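Local coordinates for protein D-xylonate dehydratase (Caulobacter crescentus, PDB 5OYN) that catalyses the dehydration of D-xylonate to 2-dehydro-3-deoxy-D-arabinonate in D-xylose degradation, using a [2Fe-2S] cluster and a magnesium ion, at residues A108-N113 / E567-H572; S217-V222 / Q290-A295; G285-Q290 / A389-L394; A312-L317 / Q348-G353. One frame throughout, in Å; residues are numbered along the deposited sequence.

Interaction 1 has the longest sequence span of the four, its segments 454 residues apart, and the other three are nested within it. Interactions 2 and 3 share Gln-290 and helix 289-299; their centres lie about 10 Å apart, and the hydroxyl of Thr-218 is a probable hydrogen-bond partner of the Ser-286 amide. Interaction 4 sits inside the loop closed by interaction 3, to which it is tied by probable backbone bonds from Ala-389 and Gly-390 to Ile-315 and Tyr-313. Interactions 1 and 3 each join the N-terminal to the C-terminal family region. Interactions 1 to 3 flank the magnesium site, whereas interaction 4 lies away from it, its centre about 33 Å from that of interaction 1.

Interaction 1: A108-N113 / E567-H572; sequences AALDRN and EIYRAH
Apolar contact comes first: Leu-110 lays its CD2 methyl over one face of the Tyr-569 ring. CD2 of Leu-110 stands 3.8 Å from the centroid of the Tyr-569 ring, a CH-pi contact displaced toward the CG–CD2 bond of the tyrosine, where it reaches CG of Tyr-569 at 3.6 Å. Tyr-569 can reach Leu-110 because chi1 (-175°) swings its ring away from its own backbone N. A branched leucine suits the spot because one methyl can settle on the ring.

The local axes of 109-113 and 567-572 lie 10.8 Å apart at 80°, and the tyrosine spans this gap between helices 109-125 and 564-572. The packing joins the N-terminal and C-terminal family regions of this IlvD/Edd enzyme, beside the magnesium site: the side chain of Ala-109 is about 8 Å from the metal.

The amide of Asn-113 meets the ring on a slant. Its plane is turned 30° from that of the ring and its ND2 lies 3.6 Å from CE1 of Tyr-569, while ND2 bonds to the carbonyl of Gly-580. OD1 of Asn-113 accepts from NH2 of Arg-112 at 3.1 Å, and that NH2 is shared with the carbonyl of Gly-579.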
loop_
_atom_site.group_PDB
_atom_site.type_symbol
_atom_site.label_atom_id
_atom_site.label_comp_id
_atom_site.label_asym_id
_atom_site.label_seq_id
_atom_site.Cartn_x
_atom_site.Cartn_y
_atom_site.Cartn_z
ATOM N N ALA A 108 -20.211 19.716 -8.659
ATOM C CA ALA A 108 -19.497 19.453 -7.414
ATOM C C ALA A 108 -19.711 20.541 -6.365
ATOM O O ALA A 108 -19.333 20.333 -5.203
ATOM C CB ALA A 108 -18.003 19.281 -7.686
ATOM N N ALA A 109 -20.302 21.688 -6.737
ATOM C CA ALA A 109 -20.632 22.695 -5.736
ATOM C C ALA A 109 -21.572 22.141 -4.678
ATOM O O ALA A 109 -21.583 22.632 -3.542
ATOM C CB ALA A 109 -21.251 23.923 -6.403
ATOM N N LEU A 110 -22.346 21.116 -5.027
ATOM C CA LEU A 110 -23.256 20.505 -4.073
ATOM C C LEU A 110 -22.516 19.867 -2.908
ATOM O O LEU A 110 -23.080 19.709 -1.821
ATOM C CB LEU A 110 -24.099 19.450 -4.781
ATOM C CG LEU A 110 -25.314 19.998 -5.511
ATOM C CD1 LEU A 110 -26.025 18.874 -6.237
ATOM C CD2 LEU A 110 -26.217 20.646 -4.497
ATOM N N ASP A 111 -21.260 19.490 -3.113
ATOM C CA ASP A 111 -20.584 18.593 -2.190
ATOM C C ASP A 111 -19.777 19.314 -1.125
ATOM O O ASP A 111 -19.511 18.726 -0.071
ATOM C CB ASP A 111 -19.680 17.642 -2.974
ATOM C CG ASP A 111 -20.471 16.535 -3.647
ATOM O OD1 ASP A 111 -21.522 16.154 -3.081
ATOM O OD2 ASP A 111 -20.060 16.054 -4.731
ATOM N N ARG A 112 -19.397 20.572 -1.364
ATOM C CA ARG A 112 -18.545 21.260 -0.406
ATOM C C ARG A 112 -19.207 21.326 0.960
ATOM O O ARG A 112 -18.569 21.055 1.984
ATOM C CB ARG A 112 -18.212 22.652 -0.910
ATOM C CG ARG A 112 -17.187 23.351 -0.059
ATOM C CD ARG A 112 -17.242 24.844 -0.278
ATOM N NE ARG A 112 -18.286 25.436 0.544
ATOM C CZ ARG A 112 -18.857 26.608 0.303
ATOM N NH1 ARG A 112 -18.488 27.334 -0.742
ATOM N NH2 ARG A 112 -19.795 27.054 1.120
ATOM N N ASN A 113 -20.498 21.648 0.992
ATOM C CA ASN A 113 -21.181 21.760 2.272
ATOM C C ASN A 113 -21.428 20.386 2.884
ATOM O O ASN A 113 -21.296 20.212 4.102
ATOM C CB ASN A 113 -22.485 22.545 2.093
ATOM C CG ASN A 113 -22.246 24.056 1.893
ATOM O OD1 ASN A 113 -21.235 24.608 2.335
ATOM N ND2 ASN A 113 -23.186 24.719 1.232
ATOM N N GLU A 567 -32.618 18.285 -1.602
ATOM C CA GLU A 567 -33.676 18.879 -0.790
ATOM C C GLU A 567 -33.088 19.674 0.370
ATOM O O GLU A 567 -33.473 20.829 0.608
ATOM C CB GLU A 567 -34.627 17.802 -0.274
ATOM C CG GLU A 567 -35.555 18.318 0.820
ATOM C CD GLU A 567 -36.955 17.723 0.766
ATOM O OE1 GLU A 567 -37.734 17.958 1.723
ATOM O OE2 GLU A 567 -37.272 17.020 -0.222
ATOM N N ILE A 568 -32.143 19.078 1.100
ATOM C CA ILE A 568 -31.497 19.804 2.188
ATOM C C ILE A 568 -30.767 21.019 1.649
ATOM O O ILE A 568 -30.895 22.124 2.187
ATOM C CB ILE A 568 -30.536 18.895 2.963
ATOM C CG1 ILE A 568 -31.311 17.835 3.739
ATOM C CG2 ILE A 568 -29.651 19.736 3.877
ATOM C CD1 ILE A 568 -30.568 16.525 3.831
ATOM N N TYR A 569 -29.982 20.836 0.581
ATOM C CA TYR A 569 -29.187 21.944 0.058
ATOM C C TYR A 569 -30.080 23.101 -0.369
ATOM O O TYR A 569 -29.860 24.254 0.025
ATOM C CB TYR A 569 -28.324 21.480 -1.113
ATOM C CG TYR A 569 -27.380 22.545 -1.639
ATOM C CD1 TYR A 569 -26.108 22.700 -1.097
ATOM C CD2 TYR A 569 -27.755 23.392 -2.681
ATOM C CE1 TYR A 569 -25.233 23.673 -1.575
ATOM C CE2 TYR A 569 -26.891 24.378 -3.161
ATOM C CZ TYR A 569 -25.628 24.514 -2.603
ATOM O OH TYR A 569 -24.749 25.480 -3.074
ATOM N N ARG A 570 -31.105 22.808 -1.172
ATOM C CA ARG A 570 -32.016 23.857 -1.606
ATOM C C ARG A 570 -32.690 24.536 -0.419
ATOM O O ARG A 570 -33.028 25.725 -0.492
ATOM C CB ARG A 570 -33.045 23.272 -2.571
ATOM C CG ARG A 570 -32.662 23.471 -4.022
ATOM C CD ARG A 570 -33.602 22.754 -4.955
ATOM N NE ARG A 570 -33.468 23.252 -6.321
ATOM C CZ ARG A 570 -34.057 22.695 -7.378
ATOM N NH1 ARG A 570 -34.826 21.618 -7.222
ATOM N NH2 ARG A 570 -33.874 23.216 -8.586
ATOM N N ALA A 571 -32.849 23.818 0.697
ATOM C CA ALA A 571 -33.507 24.404 1.859
ATOM C C ALA A 571 -32.613 25.402 2.594
ATOM O O ALA A 571 -33.070 26.494 2.943
ATOM C CB ALA A 571 -33.971 23.301 2.808
ATOM N N HIS A 572 -31.343 25.065 2.835
ATOM C CA HIS A 572 -30.500 25.858 3.725
ATOM C C HIS A 572 -29.368 26.623 3.035
ATOM O O HIS A 572 -28.667 27.393 3.702
ATOM C CB HIS A 572 -29.905 24.961 4.814
ATOM C CG HIS A 572 -30.927 24.202 5.600
ATOM N ND1 HIS A 572 -31.372 24.614 6.839
ATOM C CD2 HIS A 572 -31.576 23.042 5.335
ATOM C CE1 HIS A 572 -32.254 23.743 7.301
ATOM N NE2 HIS A 572 -32.396 22.780 6.409
#

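Interaction 2: S217-V222 / Q290-A295; sequences STMNAV and QPHIVA
Met-219 and His-292 both hold CG anti to the carbonyl carbon (chi1 -67° and -66°), and the methionine chain then bends at chi2 and chi3, which folds its sulfur and methyl in against the histidine. CE of Met-219 rests 3.6 Å from CB of His-292, and SD of Met-219 lies 4.0 Å from CD2 of His-292. The sulfur approaches the imidazole obliquely, 5.0 Å from the centroid of the His-292 ring. One helical turn on, Val-222 presents CG2, which meets CD1 of Ile-293 at 4.0 Å.

These pairs pack helix 215-225 against helix 289-299 in the buried interior of the chain, with helix 270-282 adding Val-280 beside Val-222 and Ile-293. Methionine suits the place because a flexible, unbranched chain can bend here to lay sulfur and methyl along His-292. An alanine at Met-219 is likely to open a gap beside CB and CD2 of His-292 and leave the ring positioned mainly by its bonds at ND1 and NE2.

The imidazole has polar partners at both nitrogens: ND1 with Arg-112, and NE2 with the carboxylated lysine at position 139, a residue of the magnesium site. Apolar contact from Met-219 probably helps to seat the histidine at CB and CD2 without competing for its nitrogens, consistent with a second-shell part in shaping the metal site.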
loop_
_atom_site.group_PDB
_atom_site.type_symbol
_atom_site.label_atom_id
_atom_site.label_comp_id
_atom_site.label_asym_id
_atom_site.label_seq_id
_atom_site.Cartn_x
_atom_site.Cartn_y
_atom_site.Cartn_z
ATOM N N SER A 217 -5.595 25.703 -8.018
ATOM C CA SER A 217 -4.377 26.448 -7.736
ATOM C C SER A 217 -4.686 27.729 -6.963
ATOM O O SER A 217 -3.918 28.125 -6.078
ATOM C CB SER A 217 -3.637 26.756 -9.029
ATOM O OG SER A 217 -3.785 25.693 -9.942
ATOM N N THR A 218 -5.821 28.375 -7.256
ATOM C CA THR A 218 -6.190 29.589 -6.528
ATOM C C THR A 218 -6.454 29.291 -5.056
ATOM O O THR A 218 -5.843 29.898 -4.168
ATOM C CB THR A 218 -7.420 30.240 -7.163
ATOM O OG1 THR A 218 -7.159 30.545 -8.543
ATOM C CG2 THR A 218 -7.776 31.517 -6.420
ATOM N N MET A 219 -7.358 28.350 -4.777
ATOM C CA MET A 219 -7.676 28.045 -3.386
ATOM C C MET A 219 -6.462 27.526 -2.622
ATOM O O MET A 219 -6.361 27.724 -1.408
ATOM C CB MET A 219 -8.821 27.038 -3.312
ATOM C CG MET A 219 -10.161 27.578 -3.796
ATOM S SD MET A 219 -10.500 29.281 -3.285
ATOM C CE MET A 219 -10.574 29.132 -1.491
ATOM N N ASN A 220 -5.514 26.893 -3.299
ATOM C CA ASN A 220 -4.351 26.442 -2.550
ATOM C C ASN A 220 -3.383 27.587 -2.288
ATOM O O ASN A 220 -2.800 27.672 -1.204
ATOM C CB ASN A 220 -3.704 25.258 -3.269
ATOM C CG ASN A 220 -4.395 23.933 -2.909
ATOM O OD1 ASN A 220 -4.193 23.403 -1.816
ATOM N ND2 ASN A 220 -5.274 23.448 -3.790
ATOM N N ALA A 221 -3.231 28.504 -3.242
ATOM C CA ALA A 221 -2.500 29.734 -2.962
ATOM C C ALA A 221 -3.185 30.536 -1.859
ATOM O O ALA A 221 -2.511 31.144 -1.019
ATOM C CB ALA A 221 -2.367 30.565 -4.233
ATOM N N VAL A 222 -4.525 30.536 -1.838
ATOM C CA VAL A 222 -5.261 31.266 -0.806
ATOM C C VAL A 222 -4.888 30.748 0.575
ATOM O O VAL A 222 -4.530 31.521 1.469
ATOM C CB VAL A 222 -6.778 31.162 -1.048
ATOM C CG1 VAL A 222 -7.565 31.400 0.260
ATOM C CG2 VAL A 222 -7.196 32.120 -2.147
ATOM N N GLN A 290 -14.189 33.694 -4.832
ATOM C CA GLN A 290 -15.010 34.653 -4.100
ATOM C C GLN A 290 -16.041 33.956 -3.221
ATOM O O GLN A 290 -16.019 34.162 -1.996
ATOM C CB GLN A 290 -15.641 35.661 -5.064
ATOM C CG GLN A 290 -16.664 36.582 -4.412
ATOM C CD GLN A 290 -18.069 36.009 -4.389
ATOM O OE1 GLN A 290 -18.641 35.704 -5.429
ATOM N NE2 GLN A 290 -18.632 35.867 -3.196
ATOM N N PRO A 291 -16.951 33.124 -3.753
ATOM C CA PRO A 291 -17.848 32.400 -2.837
ATOM C C PRO A 291 -17.097 31.644 -1.762
ATOM O O PRO A 291 -17.567 31.590 -0.621
ATOM C CB PRO A 291 -18.620 31.452 -3.763
ATOM C CG PRO A 291 -18.525 32.051 -5.090
ATOM C CD PRO A 291 -17.203 32.758 -5.158
ATOM N N HIS A 292 -15.912 31.102 -2.074
ATOM C CA HIS A 292 -15.191 30.281 -1.105
ATOM C C HIS A 292 -14.536 31.117 -0.027
ATOM O O HIS A 292 -14.532 30.723 1.143
ATOM C CB HIS A 292 -14.120 29.434 -1.792
ATOM C CG HIS A 292 -14.674 28.403 -2.714
ATOM N ND1 HIS A 292 -15.776 27.639 -2.392
ATOM C CD2 HIS A 292 -14.286 28.010 -3.948
ATOM C CE1 HIS A 292 -16.043 26.818 -3.392
ATOM N NE2 HIS A 292 -15.155 27.024 -4.350
ATOM N N ILE A 293 -13.936 32.248 -0.395
ATOM C CA ILE A 293 -13.304 33.068 0.633
ATOM C C ILE A 293 -14.353 33.623 1.589
ATOM O O ILE A 293 -14.129 33.691 2.803
ATOM C CB ILE A 293 -12.451 34.175 -0.004
ATOM C CG1 ILE A 293 -11.191 33.556 -0.617
ATOM C CG2 ILE A 293 -12.071 35.202 1.034
ATOM C CD1 ILE A 293 -10.317 34.531 -1.356
ATOM N N VAL A 294 -15.534 33.975 1.072
ATOM C CA VAL A 294 -16.592 34.473 1.945
ATOM C C VAL A 294 -17.076 33.363 2.864
ATOM O O VAL A 294 -17.144 33.538 4.087
ATOM C CB VAL A 294 -17.751 35.076 1.124
ATOM C CG1 VAL A 294 -18.994 35.218 1.987
ATOM C CG2 VAL A 294 -17.363 36.434 0.558
ATOM N N ALA A 295 -17.402 32.203 2.283
ATOM C CA ALA A 295 -17.814 31.030 3.056
ATOM C C ALA A 295 -16.862 30.744 4.216
ATOM O O ALA A 295 -17.296 30.508 5.347
ATOM C CB ALA A 295 -17.908 29.807 2.137
#

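Interaction 3: G285-Q290 / A389-L394; sequences GSTNAQ and AGFLVL
The turn that leads into helix 289-299 is where this contact forms, and Phe-391, beside the short, weakly bonded strand about 392-393, abuts it with the far edge of its ring. Residues Ser-286 to Ala-289 make a type I beta turn, and OG of Ser-286 makes a capping bond ahead of the helix by accepting from N of Asn-288 at 2.8 Å; a small hydroxyl side chain fits this task. Across the gap, Phe-391 sends its ring toward the turn, carrying CG anti to the carbonyl carbon (chi1 -61°). CZ of Phe-391 comes 3.3 Å from O of Ser-286, which lies at the ring edge near its plane; this is consistent with a weak C-H to carbonyl contact, the oxygen already accepting from N of Ala-289. CE1 of Phe-391 meets CG2 of Thr-287 at 3.7 Å, while CA of Thr-287 is 3.6 Å from CZ of Phe-391. Standing beside the backbone N, CG2 of threonine offers its methyl to CE1.

A serine in place of Phe-391 would probably leave a gap beside the turn, depriving the Thr-287 methyl and the Ser-286 carbonyl of their aromatic neighbour.

Beyond the pair, the side chain of Thr-287 also packs on Ile-403 of strand 401-404 and Leu-508 of strand 507-511, members of the same antiparallel sheet as strand 392-393. Behind the turn, Thr-218 of helix 215-225 bonds to the Ser-286 amide, placing the contact between that sheet and the helices.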
loop_
_atom_site.group_PDB
_atom_site.type_symbol
_atom_site.label_atom_id
_atom_site.label_comp_id
_atom_site.label_asym_id
_atom_site.label_seq_id
_atom_site.Cartn_x
_atom_site.Cartn_y
_atom_site.Cartn_z
ATOM N N GLY A 285 -6.321 34.819 -10.241
ATOM C CA GLY A 285 -7.094 33.735 -9.673
ATOM C C GLY A 285 -8.528 33.642 -10.168
ATOM O O GLY A 285 -9.059 34.495 -10.878
ATOM N N SER A 286 -9.171 32.566 -9.738
ATOM C CA SER A 286 -10.483 32.184 -10.227
ATOM C C SER A 286 -11.602 32.899 -9.479
ATOM O O SER A 286 -11.549 33.084 -8.257
ATOM C CB SER A 286 -10.658 30.678 -10.084
ATOM O OG SER A 286 -12.009 30.335 -9.829
ATOM N N THR A 287 -12.641 33.266 -10.226
ATOM C CA THR A 287 -13.844 33.839 -9.637
ATOM C C THR A 287 -14.505 32.907 -8.636
ATOM O O THR A 287 -15.328 33.351 -7.832
ATOM C CB THR A 287 -14.840 34.168 -10.737
ATOM O OG1 THR A 287 -15.246 32.945 -11.371
ATOM C CG2 THR A 287 -14.198 35.112 -11.769
ATOM N N ASN A 288 -14.202 31.616 -8.682
ATOM C CA ASN A 288 -14.770 30.742 -7.671
ATOM C C ASN A 288 -14.148 30.994 -6.311
ATOM O O ASN A 288 -14.735 30.604 -5.295
ATOM C CB ASN A 288 -14.610 29.289 -8.094
ATOM C CG ASN A 288 -15.453 28.954 -9.289
ATOM O OD1 ASN A 288 -16.523 29.523 -9.476
ATOM N ND2 ASN A 288 -14.983 28.034 -10.113
ATOM N N ALA A 289 -12.987 31.659 -6.267
ATOM C CA ALA A 289 -12.397 32.011 -4.982
ATOM C C ALA A 289 -13.342 32.876 -4.161
ATOM O O ALA A 289 -13.342 32.787 -2.924
ATOM C CB ALA A 289 -11.055 32.717 -5.180
ATOM N N GLN A 290 -14.189 33.694 -4.832
ATOM C CA GLN A 290 -15.010 34.653 -4.100
ATOM C C GLN A 290 -16.041 33.956 -3.221
ATOM O O GLN A 290 -16.019 34.162 -1.996
ATOM C CB GLN A 290 -15.641 35.661 -5.064
ATOM C CG GLN A 290 -16.664 36.582 -4.412
ATOM C CD GLN A 290 -18.069 36.009 -4.389
ATOM O OE1 GLN A 290 -18.641 35.704 -5.429
ATOM N NE2 GLN A 290 -18.632 35.867 -3.196
ATOM N N ALA A 389 -6.515 44.206 -12.272
ATOM C CA ALA A 389 -6.727 42.784 -12.522
ATOM C C ALA A 389 -7.664 42.129 -11.519
ATOM O O ALA A 389 -8.083 40.986 -11.745
ATOM C CB ALA A 389 -5.394 42.037 -12.526
ATOM N N GLY A 390 -8.003 42.822 -10.438
ATOM C CA GLY A 390 -8.897 42.278 -9.439
ATOM C C GLY A 390 -10.285 42.040 -9.986
ATOM O O GLY A 390 -10.622 42.384 -11.114
ATOM N N PHE A 391 -11.110 41.418 -9.158
ATOM C CA PHE A 391 -12.498 41.245 -9.533
ATOM C C PHE A 391 -13.164 42.601 -9.530
ATOM O O PHE A 391 -12.768 43.507 -8.792
ATOM C CB PHE A 391 -13.218 40.299 -8.576
ATOM C CG PHE A 391 -12.639 38.914 -8.546
ATOM C CD1 PHE A 391 -12.302 38.261 -9.723
ATOM C CD2 PHE A 391 -12.418 38.267 -7.342
ATOM C CE1 PHE A 391 -11.757 36.975 -9.699
ATOM C CE2 PHE A 391 -11.876 36.982 -7.312
ATOM C CZ PHE A 391 -11.546 36.341 -8.491
ATOM N N LEU A 392 -14.160 42.752 -10.386
ATOM C CA LEU A 392 -14.906 43.994 -10.497
ATOM C C LEU A 392 -16.350 43.699 -10.107
ATOM O O LEU A 392 -17.113 43.159 -10.911
ATOM C CB LEU A 392 -14.808 44.560 -11.906
ATOM C CG LEU A 392 -15.614 45.853 -12.044
ATOM C CD1 LEU A 392 -15.180 46.862 -10.976
ATOM C CD2 LEU A 392 -15.488 46.439 -13.432
ATOM N N VAL A 393 -16.742 44.043 -8.879
ATOM C CA VAL A 393 -18.140 43.845 -8.515
ATOM C C VAL A 393 -19.019 44.801 -9.309
ATOM O O VAL A 393 -18.671 45.971 -9.528
ATOM C CB VAL A 393 -18.368 43.979 -7.000
ATOM C CG1 VAL A 393 -17.699 45.190 -6.491
ATOM C CG2 VAL A 393 -19.873 44.018 -6.690
ATOM N N LEU A 394 -20.142 44.276 -9.787
ATOM C CA LEU A 394 -21.077 45.003 -10.622
ATOM C C LEU A 394 -22.454 44.971 -9.976
ATOM O O LEU A 394 -22.865 43.956 -9.395
ATOM C CB LEU A 394 -21.137 44.413 -12.035
ATOM C CG LEU A 394 -19.928 44.631 -12.961
ATOM C CD1 LEU A 394 -20.340 44.483 -14.430
ATOM C CD2 LEU A 394 -19.254 45.989 -12.733
#

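Interaction 4: A312-L317 / Q348-G353; sequences AYDIPL and QGRLHG
Arg-350 reaches across to Asp-314 and Ile-315. CB points toward the 312-317 loop, and CG stands anti to the carbonyl carbon (chi1 -40°); bends at chi2 and chi3 then curl the chain, so that its contacts across the gap are made from NE outward. NE of Arg-350 lies 3.8 Å from CD1 of Ile-315. At CZ the packing is closer: the same methyl, CD1 of Ile-315, sits 3.4 Å above the guanidinium plane, over its centre. At the tip, NH1 of Arg-350 donates to OD1 of Asp-314 at 3.3 Å, and NH2 of Arg-350 to the same OD1 at 3.2 Å, both bonds fairly straight (about 150°) but long.

This end-on salt bridge has two nitrogens gripping one oxygen, which lies in the guanidinium plane. The carboxylate is turned 69° from that plane: NH2 meets the syn lone pair of OD1, whereas NH1 comes from above the carboxylate. Arginine suits the place because its flat group can offer an apolar face to isoleucine and N-H bonds at its edge to aspartate.

Leu-345 of helix 337-347 packs on both Ile-315 and Arg-350. Asp-314 is exposed and belongs to the type I beta turn from Ala-312 to Ile-315, next to helix 306-312. The result is a salt bridge between two loops, partly buried and away from the metal sites, joining that turn to the loop after helix 337-347.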
loop_
_atom_site.group_PDB
_atom_site.type_symbol
_atom_site.label_atom_id
_atom_site.label_comp_id
_atom_site.label_asym_id
_atom_site.label_seq_id
_atom_site.Cartn_x
_atom_site.Cartn_y
_atom_site.Cartn_z
ATOM N N ALA A 312 -9.427 45.512 -3.841
ATOM C CA ALA A 312 -8.380 44.798 -4.560
ATOM C C ALA A 312 -8.475 44.915 -6.080
ATOM O O ALA A 312 -7.615 44.373 -6.777
ATOM C CB ALA A 312 -8.401 43.321 -4.160
ATOM N N TYR A 313 -9.476 45.617 -6.616
ATOM C CA TYR A 313 -9.630 45.702 -8.070
ATOM C C TYR A 313 -8.374 46.251 -8.758
ATOM O O TYR A 313 -7.993 45.774 -9.836
ATOM C CB TYR A 313 -10.848 46.562 -8.418
ATOM C CG TYR A 313 -11.050 46.778 -9.907
ATOM C CD1 TYR A 313 -11.127 45.696 -10.782
ATOM C CD2 TYR A 313 -11.165 48.062 -10.440
ATOM C CE1 TYR A 313 -11.312 45.885 -12.136
ATOM C CE2 TYR A 313 -11.342 48.261 -11.798
ATOM C CZ TYR A 313 -11.420 47.170 -12.640
ATOM O OH TYR A 313 -11.597 47.345 -13.992
ATOM N N ASP A 314 -7.725 47.258 -8.168
ATOM C CA ASP A 314 -6.590 47.912 -8.811
ATOM C C ASP A 314 -5.261 47.226 -8.510
ATOM O O ASP A 314 -4.209 47.885 -8.539
ATOM C CB ASP A 314 -6.523 49.387 -8.409
ATOM C CG ASP A 314 -6.224 49.583 -6.925
ATOM O OD1 ASP A 314 -6.184 48.580 -6.166
ATOM O OD2 ASP A 314 -6.037 50.756 -6.518
ATOM N N ILE A 315 -5.292 45.937 -8.193
ATOM C CA ILE A 315 -4.070 45.132 -8.131
ATOM C C ILE A 315 -3.706 44.693 -9.547
ATOM O O ILE A 315 -4.571 44.154 -10.261
ATOM C CB ILE A 315 -4.273 43.924 -7.227
ATOM C CG1 ILE A 315 -4.750 44.361 -5.833
ATOM C CG2 ILE A 315 -2.988 43.099 -7.165
ATOM C CD1 ILE A 315 -3.653 44.580 -4.830
ATOM N N PRO A 316 -2.473 44.907 -9.999
ATOM C CA PRO A 316 -2.085 44.411 -11.325
ATOM C C PRO A 316 -1.891 42.897 -11.316
ATOM O O PRO A 316 -1.650 42.270 -10.277
ATOM C CB PRO A 316 -0.767 45.133 -11.611
ATOM C CG PRO A 316 -0.191 45.437 -10.256
ATOM C CD PRO A 316 -1.356 45.544 -9.280
ATOM N N LEU A 317 -2.013 42.314 -12.506
ATOM C CA LEU A 317 -1.789 40.888 -12.716
ATOM C C LEU A 317 -0.299 40.640 -12.887
ATOM O O LEU A 317 0.320 41.202 -13.796
ATOM C CB LEU A 317 -2.550 40.416 -13.953
ATOM C CG LEU A 317 -2.151 39.041 -14.479
ATOM C CD1 LEU A 317 -2.599 37.950 -13.507
ATOM C CD2 LEU A 317 -2.707 38.808 -15.875
ATOM N N GLN A 348 4.650 46.615 -1.733
ATOM C CA GLN A 348 3.825 47.782 -2.034
ATOM C C GLN A 348 2.790 48.059 -0.953
ATOM O O GLN A 348 1.795 48.738 -1.222
ATOM C CB GLN A 348 3.105 47.630 -3.374
ATOM C CG GLN A 348 3.952 47.101 -4.475
ATOM C CD GLN A 348 5.019 48.063 -4.860
ATOM O OE1 GLN A 348 4.733 49.217 -5.188
ATOM N NE2 GLN A 348 6.266 47.614 -4.821
ATOM N N GLY A 349 2.982 47.520 0.247
ATOM C CA GLY A 349 2.081 47.807 1.345
ATOM C C GLY A 349 0.660 47.314 1.179
ATOM O O GLY A 349 -0.216 47.728 1.949
ATOM N N ARG A 350 0.399 46.429 0.209
ATOM C CA ARG A 350 -0.921 45.825 0.054
ATOM C C ARG A 350 -1.129 44.567 0.909
ATOM O O ARG A 350 -2.158 43.903 0.762
ATOM C CB ARG A 350 -1.183 45.490 -1.408
ATOM C CG ARG A 350 -0.686 46.534 -2.366
ATOM C CD ARG A 350 -1.605 47.739 -2.397
ATOM N NE ARG A 350 -3.030 47.401 -2.414
ATOM C CZ ARG A 350 -3.847 47.687 -3.430
ATOM N NH1 ARG A 350 -3.372 48.293 -4.519
ATOM N NH2 ARG A 350 -5.139 47.360 -3.364
ATOM N N LEU A 351 -0.201 44.234 1.805
ATOM C CA LEU A 351 -0.343 43.076 2.681
ATOM C C LEU A 351 -0.235 43.498 4.138
ATOM O O LEU A 351 0.624 44.313 4.491
ATOM C CB LEU A 351 0.743 42.020 2.412
ATOM C CG LEU A 351 0.547 40.955 1.344
ATOM C CD1 LEU A 351 1.478 39.787 1.633
ATOM C CD2 LEU A 351 -0.906 40.518 1.267
ATOM N N HIS A 352 -1.079 42.920 4.988
ATOM C CA HIS A 352 -0.858 42.984 6.430
ATOM C C HIS A 352 0.236 41.982 6.781
ATOM O O HIS A 352 -0.028 40.791 6.981
ATOM C CB HIS A 352 -2.140 42.692 7.196
ATOM C CG HIS A 352 -3.299 43.528 6.772
ATOM N ND1 HIS A 352 -3.302 44.903 6.876
ATOM C CD2 HIS A 352 -4.499 43.185 6.250
ATOM C CE1 HIS A 352 -4.454 45.371 6.431
ATOM N NE2 HIS A 352 -5.200 44.350 6.048
ATOM N N GLY A 353 1.475 42.463 6.857
ATOM C CA GLY A 353 2.619 41.599 7.080
ATOM C C GLY A 353 2.748 41.056 8.489
ATOM O O GLY A 353 3.571 40.160 8.707
#